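Local coordinates for ochratoxinase (Aspergillus niger, PDB 4C65), which hydrolyses the mycotoxin ochratoxin A to ochratoxin alpha and phenylalanine as a zinc-dependent, homooctameric carboxypeptidase with a preference for C-terminal aromatic residues, at residues L28-K33 / Y387-I392; V60-L65 / E360-A365; N368-V373 / P378-L383. All coordinates share one frame; numbering follows the deposited sequence.

Contact 1: residues L28-K33 / Y387-I392; sequences LVISDK and YEADVI
A single hydrogen bond joins K33 to A389, both parts being backbone: A389 N donates to K33 O at 2.9 Å. The bond is fairly straight at the hydrogen (162°). D32 and K33 take the corner angles of a type II' turn, D32 carrying the positive phi, which leaves K33 O facing A389 while the K33 side chain leads off away from the partner segment. On the other side, A389 is the centre of an inverse gamma turn, closed by a weak bond from D390 N to E388 O. The strands here probably belong to the smaller beta-sandwich domain: strand 26-31 runs through D32 and K33 into its hairpin with strand 34-38, and the gamma turn leads into strand 391-394. The apolar contact between the segments is A389 CB against I30 CG2 at 3.8 Å; the same CB also lies 3.3 Å from K33 O, beside the hydrogen bond. I30 has CG2 anti to its backbone N, which brings that methyl nearest A389, with I30 CG1 and CD1 each about 4.2 Å from A389 CB. I30 and V391 both touch W415, and L28 and V391 both touch L61.

Contact 2: residues V60-L65 / E360-A365; sequences VLMPGL and EAIKAA
I362 O is taken by two donors in helix 358-365 and just beyond it: the hydroxyl OG1 of T366, and more weakly the amide of A365, with A365 N 3.1 Å from I362 O. A365 N thus has two weak acceptors, A361 O and I362 O. Toward strand 60-67, I362 and A365 offer only carbon from their side chains. The I362 methyl CG2, anti to its backbone N, reaches M62 CE at 3.8 Å. M62 gets there by a bent route: CG stands between backbone N and carbonyl carbon (chi1 61°), and a turn at chi3 (-77°) swings CE toward the helix, so that the two side chains cross obliquely. One helical turn on from I362, A365 CB lies 3.9 Å from L65 CD2. F405 packs on both M62 and L65. Strand 60-67 leads to the zinc ligands H69 and H71, as in the first barrel strand of amidohydrolases, and helix 358-365 packs on it; the side chains of A365 and H69 are about 12 Å apart. No hydrogen bond crosses between the segments: they meet methyl to methyl, M62 contributing CE, while I362 O is satisfied by T366 OG1 and, weakly, A365 N.

Contact 3: residues N368-V373 / P378-L383; sequences NAPLSV and PLTGQL
P370 meets T380 by one ring corner. Its CG, at the tip of a ring puckered C-gamma exo, lies 3.7 Å from T380 O and 3.8 Å from T380 CG2, the ring and the threonine branch meeting at a slant. The threonine torsion decides which branch faces the proline: with chi1 at -168°, OG1 is anti to the backbone N, and CG2 takes the place between N and carbonyl carbon, from where it reaches the ring. Next in the chain, G381 turns with a positive phi of 79° and passes close, its CA 4.5 Å from P370 CG; the ring lies where a side chain would point, so glycine suits both this spot and the backbone angle. The proline is set in a 3-10 segment that begins at A369, in the connection between helix 358-365 and strand 391-394, consistent with the passage from the TIM-barrel to the beta-sandwich domain. Its backbone bonds run three residues apart, among them S372 N to A369 O at 2.9 Å. The same oxygen takes a second donor: S372 OG, folded back over its own turn by chi1 of 73°, donates to A369 O at 2.6 Å, approaching nearly head-on to the carbonyl. S372 O in turn accepts from R113. A369, P370, S372 and T380 all touch W66, so this indole backs both segments, and V373 and P378 share Y137.

Overall arrangement
Contacts 2 and 3 are buried, whereas contact 1 is only partly buried, with the exposed K33 taking part. Of the three, contact 1 alone has a hydrogen bond between its segments; contact 2 works methyl to methyl, and contact 3 through a proline corner against a threonine methyl and the carbonyl oxygen T380 O. Contacts 1 and 2 meet on adjacent antiparallel strands, 391-394 and 60-67, where I392 N to M62 O and G64 N to D390 O probably bond. Contact 3 occupies the chain between helix 358-365 of contact 2 and the gamma turn of contact 1: K363 O probably takes N368 N, and L379 O probably takes E388 N. L383 also packs against M62 and P63.

Contact 1: residues L28-K33 / Y387-I392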
loop_
_atom_site.group_PDB
_atom_site.type_symbol
_atom_site.label_atom_id
_atom_site.label_comp_id
_atom_site.label_asym_id
_atom_site.label_seq_id
_atom_site.Cartn_x
_atom_site.Cartn_y
_atom_site.Cartn_z
ATOM N N LEU A 28 39.759 46.473 -11.318
ATOM C CA LEU A 28 39.489 45.325 -10.490
ATOM C C LEU A 28 40.401 44.190 -10.913
ATOM O O LEU A 28 40.562 43.929 -12.114
ATOM C CB LEU A 28 38.026 44.912 -10.636
ATOM C CG LEU A 28 37.577 43.730 -9.775
ATOM C CD1 LEU A 28 36.150 43.929 -9.280
ATOM C CD2 LEU A 28 37.697 42.409 -10.550
ATOM N N VAL A 29 40.987 43.508 -9.942
ATOM C CA VAL A 29 41.803 42.352 -10.240
ATOM C C VAL A 29 41.104 41.080 -9.755
ATOM O O VAL A 29 40.646 41.012 -8.613
ATOM C CB VAL A 29 43.178 42.450 -9.582
ATOM C CG1 VAL A 29 43.998 41.213 -9.881
ATOM C CG2 VAL A 29 43.907 43.698 -10.064
ATOM N N ILE A 30 41.042 40.085 -10.635
ATOM C CA ILE A 30 40.568 38.762 -10.268
ATOM C C ILE A 30 41.769 37.835 -10.153
ATOM O O ILE A 30 42.568 37.736 -11.077
ATOM C CB ILE A 30 39.604 38.172 -11.328
ATOM C CG1 ILE A 30 38.381 39.083 -11.502
ATOM C CG2 ILE A 30 39.163 36.769 -10.921
ATOM C CD1 ILE A 30 37.401 38.628 -12.582
ATOM N N SER A 31 41.883 37.162 -9.013
ATOM C CA SER A 31 42.847 36.076 -8.855
ATOM C C SER A 31 42.067 34.809 -8.596
ATOM O O SER A 31 41.460 34.672 -7.545
ATOM C CB SER A 31 43.811 36.360 -7.704
ATOM O OG SER A 31 44.715 35.289 -7.550
ATOM N N ASP A 32 42.075 33.901 -9.574
ATOM C CA ASP A 32 41.315 32.662 -9.515
ATOM C C ASP A 32 39.839 32.946 -9.286
ATOM O O ASP A 32 39.211 33.534 -10.141
ATOM C CB ASP A 32 41.909 31.703 -8.483
ATOM C CG ASP A 32 43.269 31.182 -8.909
ATOM O OD1 ASP A 32 43.464 31.014 -10.124
ATOM O OD2 ASP A 32 44.140 30.972 -8.049
ATOM N N LYS A 33 39.281 32.557 -8.140
ATOM C CA LYS A 33 37.831 32.687 -7.906
ATOM C C LYS A 33 37.441 33.951 -7.199
ATOM O O LYS A 33 36.253 34.254 -7.108
ATOM C CB LYS A 33 37.336 31.499 -7.100
ATOM C CG LYS A 33 37.518 30.190 -7.851
ATOM C CD LYS A 33 37.317 28.970 -6.969
ATOM C CE LYS A 33 37.646 27.678 -7.699
ATOM N NZ LYS A 33 36.560 26.660 -7.590
ATOM N N TYR A 387 36.002 39.087 -1.855
ATOM C CA TYR A 387 34.691 38.613 -2.266
ATOM C C TYR A 387 34.780 37.800 -3.532
ATOM O O TYR A 387 35.761 37.878 -4.281
ATOM C CB TYR A 387 33.737 39.786 -2.476
ATOM C CG TYR A 387 33.197 40.342 -1.189
ATOM C CD1 TYR A 387 34.057 40.761 -0.168
ATOM C CD2 TYR A 387 31.838 40.484 -0.997
ATOM C CE1 TYR A 387 33.567 41.280 1.012
ATOM C CE2 TYR A 387 31.344 41.013 0.173
ATOM C CZ TYR A 387 32.211 41.401 1.165
ATOM O OH TYR A 387 31.710 41.909 2.312
ATOM N N GLU A 388 33.740 37.009 -3.784
ATOM C CA GLU A 388 33.726 36.110 -4.938
ATOM C C GLU A 388 33.670 36.910 -6.237
ATOM O O GLU A 388 32.979 37.918 -6.329
ATOM C CB GLU A 388 32.547 35.144 -4.888
ATOM C CG GLU A 388 32.577 34.199 -3.715
ATOM C CD GLU A 388 32.072 32.806 -4.024
ATOM O OE1 GLU A 388 31.079 32.604 -4.800
ATOM O OE2 GLU A 388 32.697 31.881 -3.472
ATOM N N ALA A 389 34.400 36.439 -7.241
ATOM C CA ALA A 389 34.520 37.130 -8.528
ATOM C C ALA A 389 33.322 36.859 -9.418
ATOM O O ALA A 389 33.437 36.217 -10.448
ATOM C CB ALA A 389 35.820 36.734 -9.215
ATOM N N ASP A 390 32.166 37.354 -8.979
ATOM C CA ASP A 390 30.934 37.384 -9.776
ATOM C C ASP A 390 30.763 38.844 -10.233
ATOM O O ASP A 390 30.426 39.726 -9.427
ATOM C CB ASP A 390 29.734 36.960 -8.941
ATOM C CG ASP A 390 29.757 35.496 -8.568
ATOM O OD1 ASP A 390 30.793 34.827 -8.820
ATOM O OD2 ASP A 390 28.734 34.997 -8.073
ATOM N N VAL A 391 31.094 39.105 -11.499
ATOM C CA VAL A 391 31.348 40.468 -11.961
ATOM C C VAL A 391 30.770 40.586 -13.337
ATOM O O VAL A 391 30.936 39.680 -14.161
ATOM C CB VAL A 391 32.875 40.777 -12.000
ATOM C CG1 VAL A 391 33.139 42.217 -12.426
ATOM C CG2 VAL A 391 33.524 40.511 -10.653
ATOM N N ILE A 392 30.078 41.687 -13.599
ATOM C CA ILE A 392 29.576 41.926 -14.947
ATOM C C ILE A 392 29.991 43.297 -15.473
ATOM O O ILE A 392 30.159 44.254 -14.703
ATOM C CB ILE A 392 28.047 41.743 -15.042
ATOM C CG1 ILE A 392 27.292 42.742 -14.153
ATOM C CG2 ILE A 392 27.676 40.319 -14.674
ATOM C CD1 ILE A 392 25.791 42.786 -14.397
#

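Contact 2: residues V60-L65 / E360-A365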
loop_
_atom_site.group_PDB
_atom_site.type_symbol
_atom_site.label_atom_id
_atom_site.label_comp_id
_atom_site.label_asym_id
_atom_site.label_seq_id
_atom_site.Cartn_x
_atom_site.Cartn_y
_atom_site.Cartn_z
ATOM N N VAL A 60 31.629 50.203 -17.843
ATOM C CA VAL A 60 30.997 50.050 -16.533
ATOM C C VAL A 60 31.203 48.651 -15.980
ATOM O O VAL A 60 30.967 47.668 -16.677
ATOM C CB VAL A 60 29.475 50.341 -16.601
ATOM C CG1 VAL A 60 28.819 50.137 -15.245
ATOM C CG2 VAL A 60 29.241 51.764 -17.087
ATOM N N LEU A 61 31.581 48.583 -14.708
ATOM C CA LEU A 61 31.746 47.320 -14.020
ATOM C C LEU A 61 30.951 47.320 -12.713
ATOM O O LEU A 61 30.893 48.345 -12.012
ATOM C CB LEU A 61 33.216 47.078 -13.719
ATOM C CG LEU A 61 33.638 45.642 -13.469
ATOM C CD1 LEU A 61 33.653 44.825 -14.755
ATOM C CD2 LEU A 61 35.017 45.612 -12.810
ATOM N N MET A 62 30.354 46.178 -12.387
ATOM C CA MET A 62 29.549 46.037 -11.177
ATOM C C MET A 62 29.468 44.581 -10.755
ATOM O O MET A 62 29.905 43.684 -11.502
ATOM C CB MET A 62 28.149 46.609 -11.417
ATOM C CG MET A 62 27.338 45.931 -12.515
ATOM S SD MET A 62 25.635 46.547 -12.590
ATOM C CE MET A 62 24.916 45.694 -11.181
ATOM N N PRO A 63 28.918 44.320 -9.568
ATOM C CA PRO A 63 28.716 42.919 -9.192
ATOM C C PRO A 63 27.694 42.228 -10.055
ATOM O O PRO A 63 26.775 42.864 -10.576
ATOM C CB PRO A 63 28.180 42.998 -7.748
ATOM C CG PRO A 63 28.420 44.394 -7.300
ATOM C CD PRO A 63 28.403 45.227 -8.542
ATOM N N GLY A 64 27.859 40.923 -10.220
ATOM C CA GLY A 64 26.814 40.108 -10.852
ATOM C C GLY A 64 25.485 40.241 -10.099
ATOM O O GLY A 64 25.473 40.378 -8.875
ATOM N N LEU A 65 24.385 40.219 -10.841
ATOM C CA LEU A 65 23.071 40.483 -10.276
ATOM C C LEU A 65 22.463 39.242 -9.632
ATOM O O LEU A 65 22.679 38.124 -10.090
ATOM C CB LEU A 65 22.144 41.000 -11.361
ATOM C CG LEU A 65 22.468 42.380 -11.913
ATOM C CD1 LEU A 65 21.808 42.562 -13.267
ATOM C CD2 LEU A 65 22.000 43.440 -10.913
ATOM N N GLU A 360 20.554 52.654 -5.173
ATOM C CA GLU A 360 19.913 51.817 -4.141
ATOM C C GLU A 360 19.310 50.552 -4.727
ATOM O O GLU A 360 19.388 49.481 -4.118
ATOM C CB GLU A 360 18.839 52.600 -3.410
ATOM C CG GLU A 360 19.388 53.625 -2.425
ATOM C CD GLU A 360 18.344 54.671 -2.029
ATOM O OE1 GLU A 360 17.207 54.668 -2.532
ATOM O OE2 GLU A 360 18.668 55.555 -1.223
ATOM N N ALA A 361 18.721 50.673 -5.911
ATOM C CA ALA A 361 18.150 49.527 -6.606
ATOM C C ALA A 361 19.213 48.479 -6.888
ATOM O O ALA A 361 18.999 47.284 -6.665
ATOM C CB ALA A 361 17.490 49.962 -7.901
ATOM N N ILE A 362 20.359 48.939 -7.352
ATOM C CA ILE A 362 21.484 48.050 -7.616
ATOM C C ILE A 362 21.990 47.382 -6.348
ATOM O O ILE A 362 22.311 46.203 -6.364
ATOM C CB ILE A 362 22.613 48.789 -8.358
ATOM C CG1 ILE A 362 22.183 49.008 -9.823
ATOM C CG2 ILE A 362 23.924 48.005 -8.300
ATOM C CD1 ILE A 362 23.100 49.900 -10.627
ATOM N N LYS A 363 22.008 48.124 -5.245
ATOM C CA LYS A 363 22.391 47.598 -3.927
ATOM C C LYS A 363 21.463 46.462 -3.500
ATOM O O LYS A 363 21.895 45.420 -3.011
ATOM C CB LYS A 363 22.327 48.727 -2.907
ATOM C CG LYS A 363 22.744 48.326 -1.510
ATOM C CD LYS A 363 22.403 49.330 -0.432
ATOM C CE LYS A 363 22.975 48.839 0.826
ATOM N NZ LYS A 363 23.537 49.803 1.796
ATOM N N ALA A 364 20.180 46.670 -3.725
ATOM C CA ALA A 364 19.164 45.665 -3.410
ATOM C C ALA A 364 19.286 44.411 -4.294
ATOM O O ALA A 364 18.840 43.335 -3.890
ATOM C CB ALA A 364 17.771 46.269 -3.543
ATOM N N ALA A 365 19.889 44.542 -5.470
ATOM C CA ALA A 365 20.071 43.395 -6.349
ATOM C C ALA A 365 21.471 42.793 -6.302
ATOM O O ALA A 365 21.736 41.787 -6.960
ATOM C CB ALA A 365 19.733 43.778 -7.767
#

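Contact 3: residues N368-V373 / P378-L383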
loop_
_atom_site.group_PDB
_atom_site.type_symbol
_atom_site.label_atom_id
_atom_site.label_comp_id
_atom_site.label_asym_id
_atom_site.label_seq_id
_atom_site.Cartn_x
_atom_site.Cartn_y
_atom_site.Cartn_z
ATOM N N ASN A 368 22.913 43.486 -1.007
ATOM C CA ASN A 368 21.955 43.021 -0.008
ATOM C C ASN A 368 21.460 41.640 -0.297
ATOM O O ASN A 368 21.010 40.943 0.594
ATOM C CB ASN A 368 20.734 43.936 0.044
ATOM C CG ASN A 368 21.017 45.269 0.722
ATOM O OD1 ASN A 368 22.030 45.461 1.388
ATOM N ND2 ASN A 368 20.101 46.204 0.539
ATOM N N ALA A 369 21.537 41.237 -1.559
ATOM C CA ALA A 369 20.865 40.024 -2.022
ATOM C C ALA A 369 21.295 38.728 -1.324
ATOM O O ALA A 369 20.447 37.881 -1.038
ATOM C CB ALA A 369 21.022 39.889 -3.509
ATOM N N PRO A 370 22.595 38.551 -1.051
ATOM C CA PRO A 370 22.954 37.337 -0.323
ATOM C C PRO A 370 22.351 37.186 1.082
ATOM O O PRO A 370 22.324 36.070 1.611
ATOM C CB PRO A 370 24.483 37.392 -0.245
ATOM C CG PRO A 370 24.908 38.428 -1.221
ATOM C CD PRO A 370 23.767 39.371 -1.388
ATOM N N LEU A 371 21.876 38.280 1.678
ATOM C CA LEU A 371 21.135 38.196 2.951
ATOM C C LEU A 371 19.922 37.281 2.801
ATOM O O LEU A 371 19.459 36.657 3.765
ATOM C CB LEU A 371 20.678 39.553 3.434
ATOM C CG LEU A 371 21.766 40.551 3.820
ATOM C CD1 LEU A 371 21.140 41.917 4.028
ATOM C CD2 LEU A 371 22.512 40.102 5.070
ATOM N N SER A 372 19.476 37.132 1.561
ATOM C CA SER A 372 18.363 36.244 1.235
ATOM C C SER A 372 18.595 34.780 1.597
ATOM O O SER A 372 17.612 34.029 1.703
ATOM C CB SER A 372 17.998 36.351 -0.250
ATOM O OG SER A 372 18.963 35.731 -1.090
ATOM N N VAL A 373 19.866 34.365 1.737
ATOM C CA VAL A 373 20.194 32.971 2.085
ATOM C C VAL A 373 20.993 32.872 3.357
ATOM O O VAL A 373 21.475 31.803 3.706
ATOM C CB VAL A 373 20.896 32.213 0.935
ATOM C CG1 VAL A 373 20.025 32.237 -0.314
ATOM C CG2 VAL A 373 22.261 32.788 0.638
ATOM N N PRO A 378 28.194 33.061 0.591
ATOM C CA PRO A 378 29.600 33.401 0.674
ATOM C C PRO A 378 29.738 34.939 0.743
ATOM O O PRO A 378 28.730 35.650 0.746
ATOM C CB PRO A 378 30.179 32.823 -0.620
ATOM C CG PRO A 378 29.044 32.803 -1.577
ATOM C CD PRO A 378 27.799 32.617 -0.760
ATOM N N LEU A 379 30.964 35.441 0.814
ATOM C CA LEU A 379 31.204 36.861 0.630
ATOM C C LEU A 379 31.040 37.156 -0.839
ATOM O O LEU A 379 31.911 36.831 -1.617
ATOM C CB LEU A 379 32.616 37.250 1.101
ATOM C CG LEU A 379 32.838 37.195 2.619
ATOM C CD1 LEU A 379 34.263 37.625 2.933
ATOM C CD2 LEU A 379 31.832 38.071 3.374
ATOM N N THR A 380 29.916 37.749 -1.207
ATOM C CA THR A 380 29.632 38.051 -2.583
ATOM C C THR A 380 28.652 39.220 -2.710
ATOM O O THR A 380 28.257 39.815 -1.725
ATOM C CB THR A 380 29.103 36.803 -3.311
ATOM O OG1 THR A 380 29.080 37.037 -4.715
ATOM C CG2 THR A 380 27.688 36.429 -2.848
ATOM N N GLY A 381 28.310 39.593 -3.941
ATOM C CA GLY A 381 27.389 40.706 -4.168
ATOM C C GLY A 381 28.007 42.095 -4.041
ATOM O O GLY A 381 27.298 43.094 -4.181
ATOM N N GLN A 382 29.326 42.157 -3.861
ATOM C CA GLN A 382 30.057 43.409 -3.897
ATOM C C GLN A 382 31.411 43.277 -4.589
ATOM O O GLN A 382 32.048 42.218 -4.526
ATOM C CB GLN A 382 30.329 43.906 -2.495
ATOM C CG GLN A 382 29.089 44.203 -1.715
ATOM C CD GLN A 382 29.443 44.711 -0.342
ATOM O OE1 GLN A 382 30.092 45.720 -0.189
ATOM N NE2 GLN A 382 28.960 44.012 0.665
ATOM N N LEU A 383 31.827 44.354 -5.266
ATOM C CA LEU A 383 33.147 44.414 -5.874
ATOM C C LEU A 383 34.101 44.895 -4.785
ATOM O O LEU A 383 34.353 46.091 -4.652
ATOM C CB LEU A 383 33.176 45.328 -7.116
ATOM C CG LEU A 383 32.288 44.946 -8.306
ATOM C CD1 LEU A 383 32.679 45.777 -9.513
ATOM C CD2 LEU A 383 32.341 43.456 -8.667
#